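Local coordinates for uncharacterized protein (Bacteroides fragilis, PDB 3MSW) that is of unknown function but is probably exported, and folds as a single-layer antiparallel beta-sheet built from successive beta-hairpins, at residues G16-C21 with Y43-D48; I24-D29 with N36-Y41; K51-T56 with E69-I74; V83-W88 with L97-I102. One frame throughout, in Å; residues are numbered along the deposited sequence. Where two conformers were deposited one is given.

From the N terminus, strand 18-27 runs out and strand 35-46 returns beside it, and two contacts sit on this one hairpin. Interaction 2 (24-29 with 36-41) closes the short loop near the turn; interaction 1 (16-21 with 43-48) lies at the far end of the same strands and encloses interaction 2 entirely. The next hairpin, strands 51-60 and 65-77, is tied by interaction 3, and strands 80-89 and 94-105 follow with interaction 4. Past the first pair the contacts come in series and none cross. Backbone bonds Ser44-Val53 and Arg71-Ser86 join neighbouring hairpins into one sheet, while Lys39 and Glu69 link interactions 2 and 3 by a salt bridge.

Interaction 1 (G16-C21 with Y43-D48); sequences GGKLVC and YSYDTD
Tyr45 reaches across to Lys18 and Leu19 where the hairpin of strands 18-27 and 35-46 spreads apart; their axes come no closer than 6.3 Å here. The Lys18 chain passes over one face of the Tyr45 ring, and its CD sits above the ring centre, 3.8 Å from the centroid, in a CH-pi contact. At the ring's edge the hydroxyl does the bridging: Tyr45 OH donates to Leu19 O at 2.7 Å, in the carbonyl plane and on a lone pair. The tyrosine hydroxyl thus adds a side-chain bond where the strands diverge. Tyr43 approaches differently. Leu19 lays CD2 against Tyr43 CE1 at 3.6 Å, with the leucine CG anti to its own nitrogen (chi1 174°), which carries the branch across to the ring. The backbone bond from Tyr43 N to Val20 O, 2.9 Å long, is straight at hydrogen. On the outer side, Val20 and Cys21 both face Thr13 of strand 9-15 in a classic beta bulge. Beyond the Tyr45 ring, Lys18 bends at chi4, and its NZ donates to a water at 2.7 Å that also lies 3.1 Å from Thr47 OG1.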
loop_
_atom_site.group_PDB
_atom_site.type_symbol
_atom_site.label_atom_id
_atom_site.label_comp_id
_atom_site.label_asym_id
_atom_site.label_seq_id
_atom_site.Cartn_x
_atom_site.Cartn_y
_atom_site.Cartn_z
ATOM N N GLY A 16 -12.781 -0.282 16.614
ATOM C CA GLY A 16 -12.297 0.752 17.534
ATOM C C GLY A 16 -11.981 2.071 16.846
ATOM O O GLY A 16 -11.008 2.744 17.204
ATOM N N GLY A 17 -12.783 2.415 15.830
ATOM C CA GLY A 17 -12.625 3.648 15.053
ATOM C C GLY A 17 -11.593 3.641 13.946
ATOM O O GLY A 17 -11.374 4.681 13.303
ATOM N N LYS A 18 -10.945 2.482 13.691
ATOM C CA LYS A 18 -9.928 2.388 12.640
ATOM C C LYS A 18 -10.322 1.393 11.568
ATOM O O LYS A 18 -11.024 0.418 11.855
ATOM C CB LYS A 18 -8.570 2.005 13.235
ATOM C CG LYS A 18 -7.933 3.125 14.064
ATOM C CD LYS A 18 -6.518 2.746 14.496
ATOM C CE LYS A 18 -5.746 3.864 15.161
ATOM N NZ LYS A 18 -6.447 4.343 16.369
ATOM N N LEU A 19 -9.857 1.626 10.340
ATOM C CA LEU A 19 -10.116 0.730 9.225
ATOM C C LEU A 19 -9.240 -0.512 9.367
ATOM O O LEU A 19 -8.014 -0.407 9.348
ATOM C CB LEU A 19 -9.811 1.471 7.912
ATOM C CG LEU A 19 -9.891 0.641 6.641
ATOM C CD1 LEU A 19 -11.303 0.200 6.372
ATOM C CD2 LEU A 19 -9.333 1.423 5.432
ATOM N N VAL A 20 -9.857 -1.687 9.526
ATOM C CA VAL A 20 -9.087 -2.934 9.673
ATOM C C VAL A 20 -9.134 -3.807 8.405
ATOM O O VAL A 20 -8.271 -4.653 8.196
ATOM C CB VAL A 20 -9.417 -3.729 10.969
ATOM C CG1 VAL A 20 -9.036 -2.925 12.216
ATOM C CG2 VAL A 20 -10.886 -4.174 11.013
ATOM N N CYS A 21 -10.135 -3.606 7.574
ATOM C CA CYS A 21 -10.224 -4.379 6.331
ATOM C C CYS A 21 -10.924 -3.591 5.278
ATOM O O CYS A 21 -11.919 -2.928 5.561
ATOM C CB CYS A 21 -10.927 -5.721 6.573
ATOM S SG CYS A 21 -11.056 -6.750 5.090
ATOM N N TYR A 43 -5.442 -4.219 7.646
ATOM C CA TYR A 43 -4.591 -3.244 8.334
ATOM C C TYR A 43 -4.283 -3.638 9.764
ATOM O O TYR A 43 -5.180 -3.997 10.517
ATOM C CB TYR A 43 -5.237 -1.853 8.298
ATOM C CG TYR A 43 -5.603 -1.410 6.897
ATOM C CD1 TYR A 43 -6.797 -1.816 6.307
ATOM C CD2 TYR A 43 -4.804 -0.505 6.198
ATOM C CE1 TYR A 43 -7.147 -1.405 5.029
ATOM C CE2 TYR A 43 -5.163 -0.059 4.928
ATOM C CZ TYR A 43 -6.340 -0.502 4.352
ATOM O OH TYR A 43 -6.698 -0.085 3.092
ATOM N N SER A 44 -2.994 -3.625 10.113
ATOM C CA SER A 44 -2.509 -3.963 11.442
ATOM C C SER A 44 -1.791 -2.718 12.010
ATOM O O SER A 44 -0.786 -2.250 11.457
ATOM C CB SER A 44 -1.599 -5.184 11.353
ATOM O OG SER A 44 -0.818 -5.307 12.529
ATOM N N TYR A 45 -2.364 -2.142 13.067
ATOM C CA TYR A 45 -1.871 -0.921 13.705
ATOM C C TYR A 45 -1.073 -1.260 14.931
ATOM O O TYR A 45 -1.355 -2.255 15.607
ATOM C CB TYR A 45 -3.068 -0.038 14.143
ATOM C CG TYR A 45 -3.921 0.399 12.981
ATOM C CD1 TYR A 45 -3.573 1.509 12.214
ATOM C CD2 TYR A 45 -5.073 -0.300 12.636
ATOM C CE1 TYR A 45 -4.326 1.887 11.105
ATOM C CE2 TYR A 45 -5.836 0.067 11.531
ATOM C CZ TYR A 45 -5.435 1.138 10.744
ATOM O OH TYR A 45 -6.182 1.509 9.655
ATOM N N ASP A 46 -0.112 -0.423 15.249
ATOM C CA ASP A 46 0.657 -0.536 16.494
ATOM C C ASP A 46 1.020 0.869 16.886
ATOM O O ASP A 46 2.033 1.413 16.425
ATOM C CB ASP A 46 1.887 -1.450 16.345
ATOM C CG ASP A 46 2.531 -1.859 17.660
ATOM O OD1 ASP A 46 2.534 -1.036 18.606
ATOM O OD2 ASP A 46 3.140 -2.944 17.704
ATOM N N THR A 47 0.142 1.489 17.694
ATOM C CA THR A 47 0.296 2.870 18.145
ATOM C C THR A 47 1.613 3.067 18.897
ATOM O O THR A 47 2.319 4.032 18.613
ATOM C CB THR A 47 -0.994 3.355 18.863
ATOM O OG1 THR A 47 -2.045 3.395 17.880
ATOM C CG2 THR A 47 -0.835 4.743 19.490
ATOM N N ASP A 48 1.945 2.135 19.827
ATOM C CA ASP A 48 3.164 2.253 20.619
ATOM C C ASP A 48 4.438 2.222 19.778
ATOM O O ASP A 48 5.362 2.971 20.086
ATOM C CB ASP A 48 3.187 1.257 21.785
ATOM C CG ASP A 48 2.198 1.563 22.907
ATOM O OD1 ASP A 48 1.569 2.650 22.876
ATOM O OD2 ASP A 48 2.067 0.728 23.822
HETATM O O HOH W 1 -4.471 5.332 17.998
#

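Interaction 2 (I24-D29 with N36-Y41); sequences IYAMND and NPVKMY
A classic beta bulge marks this part of the hairpin of strands 18-27 and 35-46, where Val38 and Lys39 both face Ile24. Ile24 O takes the bond from Val38 N at 2.8 Å and a weak one from Lys39 N, while Ile24 N donates to Lys39 O in a nearly straight 2.7 Å bond. Past the bulge the register has shifted by one, and Ala26 pairs with Asn36 through bonds in both directions, the shorter running from Asn36 N to Ala26 O at 2.7 Å. A chi1 of -46° turns Ile24 CG1 to the backbone-N side, which brings that carbon over Lys39 CB at 3.8 Å and carries CD1 on to Tyr41 CE2 at 4.0 Å. On the same side, Val38 CG2 touches the methyl of Ala26, also at 4.0 Å. The other side belongs to Tyr25, whose CD2 lies 3.8 Å from Pro37 N, the ring passing obliquely by the Asn36-Pro37 peptide. Lys39 directs its amine away from strand 18-27 to a salt bridge with Glu69. The strands are therefore joined mainly by main-chain bonds, with apolar packing across them and the lysine's charge met by another strand.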
loop_
_atom_site.group_PDB
_atom_site.type_symbol
_atom_site.label_atom_id
_atom_site.label_comp_id
_atom_site.label_asym_id
_atom_site.label_seq_id
_atom_site.Cartn_x
_atom_site.Cartn_y
_atom_site.Cartn_z
ATOM N N ILE A 24 -12.342 -5.006 -2.099
ATOM C CA ILE A 24 -12.622 -4.403 -3.403
ATOM C C ILE A 24 -13.377 -5.372 -4.257
ATOM O O ILE A 24 -12.944 -6.513 -4.403
ATOM C CB ILE A 24 -11.317 -3.931 -4.117
ATOM C CG1 ILE A 24 -10.340 -3.132 -3.185
ATOM C CG2 ILE A 24 -11.601 -3.237 -5.481
ATOM C CD1 ILE A 24 -10.794 -1.853 -2.684
ATOM N N TYR A 25 -14.452 -4.890 -4.906
ATOM C CA TYR A 25 -15.307 -5.700 -5.797
ATOM C C TYR A 25 -15.479 -5.072 -7.136
ATOM O O TYR A 25 -15.411 -3.858 -7.259
ATOM C CB TYR A 25 -16.733 -5.831 -5.231
ATOM C CG TYR A 25 -16.820 -6.435 -3.846
ATOM C CD1 TYR A 25 -16.711 -5.637 -2.709
ATOM C CD2 TYR A 25 -17.058 -7.794 -3.671
ATOM C CE1 TYR A 25 -16.795 -6.187 -1.431
ATOM C CE2 TYR A 25 -17.172 -8.351 -2.398
ATOM C CZ TYR A 25 -17.046 -7.541 -1.281
ATOM O OH TYR A 25 -17.122 -8.088 -0.029
ATOM N N ALA A 26 -15.844 -5.908 -8.133
ATOM C CA ALA A 26 -16.242 -5.460 -9.455
ATOM C C ALA A 26 -17.481 -6.259 -9.800
ATOM O O ALA A 26 -17.625 -7.405 -9.338
ATOM C CB ALA A 26 -15.128 -5.744 -10.461
HETATM N N MSE A 27 -18.397 -5.674 -10.606
HETATM C CA MSE A 27 -19.586 -6.373 -11.082
HETATM C C MSE A 27 -19.201 -7.063 -12.399
HETATM O O MSE A 27 -18.855 -6.363 -13.357
HETATM C CB MSE A 27 -20.758 -5.390 -11.273
HETATM C CG MSE A 27 -20.332 -3.976 -11.677
HETATM SE SE MSE A 27 -21.722 -2.710 -11.274
HETATM C CE MSE A 27 -20.920 -1.869 -9.735
ATOM N N ASN A 28 -19.178 -8.408 -12.433
ATOM C CA ASN A 28 -18.802 -9.111 -13.669
ATOM C C ASN A 28 -19.944 -9.834 -14.380
ATOM O O ASN A 28 -19.730 -10.386 -15.460
ATOM C CB ASN A 28 -17.502 -9.936 -13.530
ATOM C CG ASN A 28 -16.301 -9.132 -13.052
ATOM O OD1 ASN A 28 -16.002 -8.033 -13.549
ATOM N ND2 ASN A 28 -15.572 -9.669 -12.080
ATOM N N ASP A 29 -21.168 -9.786 -13.800
ATOM C CA ASP A 29 -22.368 -10.370 -14.413
ATOM C C ASP A 29 -23.677 -9.670 -14.062
ATOM O O ASP A 29 -23.868 -9.230 -12.923
ATOM C CB ASP A 29 -22.477 -11.895 -14.234
ATOM C CG ASP A 29 -23.067 -12.569 -15.465
ATOM O OD1 ASP A 29 -22.643 -12.222 -16.599
ATOM O OD2 ASP A 29 -23.942 -13.450 -15.298
ATOM N N ASN A 36 -18.168 -9.361 -7.585
ATOM C CA ASN A 36 -17.090 -10.328 -7.440
ATOM C C ASN A 36 -15.896 -9.737 -6.682
ATOM O O ASN A 36 -15.424 -8.657 -7.044
ATOM C CB ASN A 36 -16.637 -10.860 -8.810
ATOM C CG ASN A 36 -17.763 -11.428 -9.620
ATOM O OD1 ASN A 36 -18.125 -10.887 -10.664
ATOM N ND2 ASN A 36 -18.399 -12.479 -9.108
ATOM N N PRO A 37 -15.342 -10.490 -5.703
ATOM C CA PRO A 37 -14.147 -9.996 -4.991
ATOM C C PRO A 37 -12.945 -9.932 -5.909
ATOM O O PRO A 37 -12.791 -10.768 -6.804
ATOM C CB PRO A 37 -13.942 -10.994 -3.847
ATOM C CG PRO A 37 -14.708 -12.200 -4.221
ATOM C CD PRO A 37 -15.770 -11.817 -5.212
ATOM N N VAL A 38 -12.139 -8.895 -5.740
ATOM C CA VAL A 38 -10.957 -8.671 -6.564
ATOM C C VAL A 38 -9.731 -8.526 -5.673
ATOM O O VAL A 38 -8.675 -9.107 -5.952
ATOM C CB VAL A 38 -11.163 -7.414 -7.492
ATOM C CG1 VAL A 38 -9.863 -6.993 -8.167
ATOM C CG2 VAL A 38 -12.230 -7.683 -8.557
ATOM N N LYS A 39 -9.860 -7.712 -4.608
ATOM C CA LYS A 39 -8.732 -7.390 -3.761
ATOM C C LYS A 39 -9.198 -7.222 -2.341
ATOM O O LYS A 39 -10.367 -6.896 -2.100
ATOM C CB LYS A 39 -8.103 -6.053 -4.268
ATOM C CG LYS A 39 -6.572 -6.015 -4.330
ATOM C CD LYS A 39 -6.028 -6.899 -5.462
ATOM C CE LYS A 39 -5.334 -6.135 -6.561
ATOM N NZ LYS A 39 -4.791 -7.080 -7.550
HETATM N N MSE A 40 -8.302 -7.485 -1.395
HETATM C CA MSE A 40 -8.577 -7.254 0.021
HETATM C C MSE A 40 -7.361 -6.701 0.747
HETATM O O MSE A 40 -6.255 -7.236 0.620
HETATM C CB MSE A 40 -9.113 -8.486 0.716
HETATM C CG MSE A 40 -9.500 -8.191 2.188
HETATM SE SE MSE A 40 -10.348 -9.691 2.816
HETATM C CE MSE A 40 -8.806 -10.933 2.854
ATOM N N TYR A 41 -7.579 -5.633 1.527
ATOM C CA TYR A 41 -6.524 -5.026 2.331
ATOM C C TYR A 41 -6.846 -5.252 3.780
ATOM O O TYR A 41 -7.977 -4.994 4.209
ATOM C CB TYR A 41 -6.413 -3.519 2.077
ATOM C CG TYR A 41 -6.351 -3.112 0.621
ATOM C CD1 TYR A 41 -5.437 -3.697 -0.249
ATOM C CD2 TYR A 41 -7.134 -2.069 0.137
ATOM C CE1 TYR A 41 -5.341 -3.291 -1.582
ATOM C CE2 TYR A 41 -7.057 -1.664 -1.199
ATOM C CZ TYR A 41 -6.158 -2.279 -2.054
ATOM O OH TYR A 41 -6.073 -1.890 -3.367
#

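Interaction 3 (K51-T56 with E69-I74); sequences KTVKST and ESRTVI
Strands 51-56 and 69-74 run antiparallel at 168°, their axes 4.7 Å apart, in regular register from Thr52 opposite Ile74 to Thr56 opposite Ser70. Arg71 and Ser55 meet through directed polar bonds. The guanidinium comes side-on, and both NE and NH2 donate to Ser55 OG, each at 3.1 Å, with the oxygen somewhat tilted from the guanidinium plane, which should restrict the rotation of the group. The bend at chi3 (-80°) turns the arginine tip back toward the serine, and its CD rests against Val53 CG1 at 3.8 Å. Farther along this face Lys51 stretches across Val73, with CE 3.7 Å from Val73 CG1. This hairpin lies mid-sheet in the single layer, between strands 35-46 and 80-89. At its Thr56 end, Glu69 and Ser70 both face Thr56 in a classic beta bulge, and Thr56 O accepts from the nitrogens of both. On the face bearing the threonines, one water gathers Thr56 OG1, Ser70 OG and Thr72 OG1, all within hydrogen-bonding distance. A second water lies 2.8 Å from Thr52 OG1 and donates to Ile74 O at 3.1 Å.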
loop_
_atom_site.group_PDB
_atom_site.type_symbol
_atom_site.label_atom_id
_atom_site.label_comp_id
_atom_site.label_asym_id
_atom_site.label_seq_id
_atom_site.Cartn_x
_atom_site.Cartn_y
_atom_site.Cartn_z
ATOM N N LYS A 51 3.743 2.199 13.931
ATOM C CA LYS A 51 3.892 1.425 12.708
ATOM C C LYS A 51 2.564 0.813 12.276
ATOM O O LYS A 51 1.868 0.206 13.108
ATOM C CB LYS A 51 4.989 0.356 12.955
ATOM C CG LYS A 51 5.071 -0.798 11.962
ATOM C CD LYS A 51 6.288 -1.665 12.263
ATOM C CE LYS A 51 6.231 -3.002 11.556
ATOM N NZ LYS A 51 6.114 -4.138 12.507
ATOM N N THR A 52 2.215 0.979 10.978
ATOM C CA THR A 52 1.000 0.425 10.375
ATOM C C THR A 52 1.434 -0.557 9.284
ATOM O O THR A 52 2.311 -0.225 8.471
ATOM C CB THR A 52 0.081 1.549 9.838
ATOM O OG1 THR A 52 -0.254 2.426 10.913
ATOM C CG2 THR A 52 -1.196 1.028 9.188
ATOM N N VAL A 53 0.848 -1.770 9.293
ATOM C CA VAL A 53 1.114 -2.780 8.282
ATOM C C VAL A 53 -0.160 -3.013 7.468
ATOM O O VAL A 53 -1.189 -3.395 8.023
ATOM C CB VAL A 53 1.686 -4.112 8.846
ATOM C CG1 VAL A 53 2.019 -5.097 7.702
ATOM C CG2 VAL A 53 2.914 -3.867 9.706
ATOM N N LYS A 54 -0.081 -2.774 6.154
ATOM C CA LYS A 54 -1.168 -3.042 5.242
ATOM C C LYS A 54 -0.779 -4.251 4.418
ATOM O O LYS A 54 0.246 -4.220 3.748
ATOM C CB LYS A 54 -1.415 -1.850 4.328
ATOM C CG LYS A 54 -2.500 -2.136 3.281
ATOM C CD LYS A 54 -2.685 -0.900 2.412
ATOM C CE LYS A 54 -2.957 -1.220 0.985
ATOM N NZ LYS A 54 -3.140 0.024 0.194
ATOM N N SER A 55 -1.561 -5.333 4.508
ATOM C CA SER A 55 -1.318 -6.530 3.717
ATOM C C SER A 55 -2.374 -6.574 2.627
ATOM O O SER A 55 -3.562 -6.420 2.913
ATOM C CB SER A 55 -1.391 -7.771 4.605
ATOM O OG SER A 55 -0.352 -7.708 5.569
ATOM N N THR A 56 -1.953 -6.821 1.375
ATOM C CA THR A 56 -2.839 -6.870 0.217
ATOM C C THR A 56 -2.969 -8.304 -0.316
ATOM O O THR A 56 -1.967 -9.014 -0.473
ATOM C CB THR A 56 -2.261 -5.914 -0.862
ATOM O OG1 THR A 56 -2.183 -4.593 -0.327
ATOM C CG2 THR A 56 -3.051 -5.901 -2.119
ATOM N N GLU A 69 -0.388 -10.872 -1.999
ATOM C CA GLU A 69 0.115 -10.098 -3.133
ATOM C C GLU A 69 1.264 -9.177 -2.707
ATOM O O GLU A 69 2.337 -9.182 -3.329
ATOM C CB GLU A 69 -1.032 -9.295 -3.786
ATOM C CG GLU A 69 -0.559 -8.312 -4.858
ATOM C CD GLU A 69 -1.633 -7.596 -5.652
ATOM O OE1 GLU A 69 -2.489 -8.279 -6.249
ATOM O OE2 GLU A 69 -1.552 -6.355 -5.771
ATOM N N SER A 70 1.044 -8.388 -1.639
ATOM C CA SER A 70 2.039 -7.432 -1.209
ATOM C C SER A 70 1.859 -7.003 0.239
ATOM O O SER A 70 0.858 -7.335 0.865
ATOM C CB SER A 70 2.002 -6.196 -2.108
ATOM O OG SER A 70 0.818 -5.445 -1.925
ATOM N N ARG A 71 2.842 -6.236 0.750
ATOM C CA ARG A 71 2.811 -5.708 2.108
ATOM C C ARG A 71 3.395 -4.289 2.105
ATOM O O ARG A 71 4.395 -4.058 1.423
ATOM C CB ARG A 71 3.613 -6.640 3.017
ATOM C CG ARG A 71 3.643 -6.195 4.473
ATOM C CD ARG A 71 3.946 -7.352 5.381
ATOM N NE ARG A 71 2.748 -8.142 5.612
ATOM C CZ ARG A 71 2.716 -9.243 6.349
ATOM N NH1 ARG A 71 3.821 -9.681 6.947
ATOM N NH2 ARG A 71 1.580 -9.912 6.501
ATOM N N THR A 72 2.737 -3.336 2.821
ATOM C CA THR A 72 3.194 -1.951 2.946
ATOM C C THR A 72 3.358 -1.664 4.432
ATOM O O THR A 72 2.418 -1.857 5.210
ATOM C CB THR A 72 2.219 -0.968 2.278
ATOM O OG1 THR A 72 2.021 -1.334 0.919
ATOM C CG2 THR A 72 2.711 0.485 2.344
ATOM N N VAL A 73 4.561 -1.229 4.828
ATOM C CA VAL A 73 4.865 -0.911 6.213
ATOM C C VAL A 73 5.051 0.581 6.297
ATOM O O VAL A 73 5.934 1.122 5.626
ATOM C CB VAL A 73 6.093 -1.704 6.759
ATOM C CG1 VAL A 73 6.370 -1.333 8.218
ATOM C CG2 VAL A 73 5.878 -3.215 6.636
ATOM N N ILE A 74 4.217 1.256 7.108
ATOM C CA ILE A 74 4.293 2.708 7.299
ATOM C C ILE A 74 4.801 2.953 8.709
ATOM O O ILE A 74 4.153 2.549 9.681
ATOM C CB ILE A 74 2.930 3.448 7.065
ATOM C CG1 ILE A 74 2.331 3.205 5.678
ATOM C CG2 ILE A 74 3.072 4.946 7.316
ATOM C CD1 ILE A 74 1.284 2.157 5.622
HETATM O O HOH W 2 1.913 4.257 10.954
HETATM O O HOH W 3 0.391 -3.634 0.208
#

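Interaction 4 (V83-W88 with L97-I102); sequences VEYSVW and LSKKYI
The Tyr85 ring slants past Ser98 and Lys99, and the Tyr101 ring past Val83, on one side of the hairpin of strands 80-89 and 94-105. Tyr85 CD2 lies 4.0 Å from Ser98 CB, and Tyr101 CD2 lies 4.2 Å from Val83 CG1. Between the rings Lys99 curls round, its chain bent at three torsions, and its NZ donates to the hydroxyl of Tyr101 on its own strand. A classic beta bulge shapes the Tyr85 end: Ser98 and Lys99 both face Tyr85, whose carbonyl oxygen receives both of their N-H groups, Ser98 N at 2.8 Å and Lys99 N at 3.1 Å. That shifts the register by one and brings Leu97 opposite Ser86. Strand 65-77 lines the other side of strand 80-89, where Tyr85 also touches Ser70 and Thr72. On the opposite face of this hairpin, Glu84 and Lys100 run alongside each other in the same direction. A chi1 of -175° sets Lys100 CG opposite the backbone N and the chain is extended, though Glu84 OE2 to Lys100 NZ is a long salt bridge at 3.9 Å. The other carboxylate oxygen, Glu84 OE1, rests 3.4 Å from the Leu97 methyl CD2.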
loop_
_atom_site.group_PDB
_atom_site.type_symbol
_atom_site.label_atom_id
_atom_site.label_comp_id
_atom_site.label_asym_id
_atom_site.label_seq_id
_atom_site.Cartn_x
_atom_site.Cartn_y
_atom_site.Cartn_z
ATOM N N VAL A 83 7.788 4.648 4.230
ATOM C CA VAL A 83 6.845 3.667 3.643
ATOM C C VAL A 83 7.654 2.624 2.850
ATOM O O VAL A 83 8.381 2.993 1.928
ATOM C CB VAL A 83 5.781 4.375 2.728
ATOM C CG1 VAL A 83 4.788 3.386 2.142
ATOM C CG2 VAL A 83 5.044 5.493 3.460
ATOM N N GLU A 84 7.558 1.344 3.227
ATOM C CA GLU A 84 8.250 0.295 2.487
ATOM C C GLU A 84 7.215 -0.607 1.880
ATOM O O GLU A 84 6.382 -1.184 2.603
ATOM C CB GLU A 84 9.202 -0.530 3.371
ATOM C CG GLU A 84 10.466 0.228 3.755
ATOM C CD GLU A 84 11.450 -0.527 4.627
ATOM O OE1 GLU A 84 11.241 -1.738 4.869
ATOM O OE2 GLU A 84 12.414 0.110 5.103
ATOM N N TYR A 85 7.318 -0.786 0.557
ATOM C CA TYR A 85 6.427 -1.637 -0.212
ATOM C C TYR A 85 7.178 -2.893 -0.632
ATOM O O TYR A 85 8.225 -2.797 -1.266
ATOM C CB TYR A 85 5.948 -0.857 -1.449
ATOM C CG TYR A 85 5.114 -1.675 -2.403
ATOM C CD1 TYR A 85 3.807 -2.039 -2.084
ATOM C CD2 TYR A 85 5.611 -2.047 -3.648
ATOM C CE1 TYR A 85 3.015 -2.747 -2.982
ATOM C CE2 TYR A 85 4.845 -2.805 -4.532
ATOM C CZ TYR A 85 3.539 -3.129 -4.204
ATOM O OH TYR A 85 2.776 -3.863 -5.074
ATOM N N SER A 86 6.646 -4.069 -0.275
ATOM C CA SER A 86 7.248 -5.361 -0.603
ATOM C C SER A 86 6.269 -6.211 -1.409
ATOM O O SER A 86 5.063 -6.147 -1.182
ATOM C CB SER A 86 7.636 -6.109 0.669
ATOM O OG SER A 86 8.687 -5.454 1.362
ATOM N N VAL A 87 6.788 -7.000 -2.343
ATOM C CA VAL A 87 5.970 -7.855 -3.204
ATOM C C VAL A 87 6.154 -9.293 -2.733
ATOM O O VAL A 87 7.289 -9.715 -2.478
ATOM C CB VAL A 87 6.368 -7.668 -4.703
ATOM C CG1 VAL A 87 5.554 -8.579 -5.618
ATOM C CG2 VAL A 87 6.193 -6.223 -5.133
ATOM N N TRP A 88 5.043 -10.050 -2.621
ATOM C CA TRP A 88 5.111 -11.458 -2.233
ATOM C C TRP A 88 5.775 -12.263 -3.356
ATOM O O TRP A 88 5.356 -12.172 -4.522
ATOM C CB TRP A 88 3.713 -12.020 -1.918
ATOM C CG TRP A 88 3.712 -13.471 -1.531
ATOM C CD1 TRP A 88 3.292 -14.528 -2.291
ATOM C CD2 TRP A 88 4.185 -14.028 -0.296
ATOM N NE1 TRP A 88 3.469 -15.705 -1.602
ATOM C CE2 TRP A 88 3.983 -15.426 -0.362
ATOM C CE3 TRP A 88 4.724 -13.475 0.881
ATOM C CZ2 TRP A 88 4.322 -16.279 0.689
ATOM C CZ3 TRP A 88 5.047 -14.322 1.929
ATOM C CH2 TRP A 88 4.817 -15.703 1.839
ATOM N N LEU A 97 11.522 -6.697 -0.855
ATOM C CA LEU A 97 11.464 -5.231 -0.742
ATOM C C LEU A 97 11.476 -4.665 -2.167
ATOM O O LEU A 97 12.261 -5.134 -2.972
ATOM C CB LEU A 97 12.674 -4.716 0.074
ATOM C CG LEU A 97 12.521 -4.669 1.606
ATOM C CD1 LEU A 97 13.831 -4.301 2.270
ATOM C CD2 LEU A 97 11.462 -3.659 2.035
ATOM N N SER A 98 10.530 -3.774 -2.523
ATOM C CA SER A 98 10.449 -3.280 -3.898
ATOM C C SER A 98 10.598 -1.748 -4.015
ATOM O O SER A 98 11.421 -1.258 -4.807
ATOM C CB SER A 98 9.158 -3.770 -4.554
ATOM O OG SER A 98 8.874 -3.184 -5.816
ATOM N N LYS A 99 9.773 -1.001 -3.263
ATOM C CA LYS A 99 9.771 0.469 -3.291
ATOM C C LYS A 99 9.838 1.045 -1.888
ATOM O O LYS A 99 9.315 0.449 -0.940
ATOM C CB LYS A 99 8.514 1.026 -4.016
ATOM C CG LYS A 99 8.324 0.569 -5.483
ATOM C CD LYS A 99 9.312 1.239 -6.501
ATOM C CE LYS A 99 9.499 2.770 -6.440
ATOM N NZ LYS A 99 8.405 3.552 -7.091
ATOM N N LYS A 100 10.470 2.213 -1.753
ATOM C CA LYS A 100 10.531 2.903 -0.463
ATOM C C LYS A 100 10.252 4.369 -0.672
ATOM O O LYS A 100 10.772 4.970 -1.627
ATOM C CB LYS A 100 11.870 2.675 0.241
ATOM C CG LYS A 100 11.938 3.273 1.649
ATOM C CD LYS A 100 13.309 3.108 2.264
ATOM C CE LYS A 100 13.255 3.186 3.774
ATOM N NZ LYS A 100 14.620 3.205 4.363
ATOM N N TYR A 101 9.413 4.950 0.199
ATOM C CA TYR A 101 9.105 6.378 0.142
ATOM C C TYR A 101 9.350 7.024 1.465
ATOM O O TYR A 101 8.996 6.442 2.500
ATOM C CB TYR A 101 7.651 6.659 -0.296
ATOM C CG TYR A 101 7.276 5.874 -1.524
ATOM C CD1 TYR A 101 7.625 6.323 -2.794
ATOM C CD2 TYR A 101 6.588 4.670 -1.421
ATOM C CE1 TYR A 101 7.365 5.552 -3.930
ATOM C CE2 TYR A 101 6.327 3.893 -2.544
ATOM C CZ TYR A 101 6.698 4.346 -3.797
ATOM O OH TYR A 101 6.397 3.612 -4.909
ATOM N N ILE A 102 9.947 8.234 1.435
ATOM C CA ILE A 102 10.193 9.018 2.649
ATOM C C ILE A 102 9.536 10.394 2.485
ATOM O O ILE A 102 9.758 11.070 1.472
ATOM C CB ILE A 102 11.698 9.144 3.065
ATOM C CG1 ILE A 102 12.358 7.768 3.317
ATOM C CG2 ILE A 102 11.843 10.046 4.304
ATOM C CD1 ILE A 102 13.900 7.841 3.516
#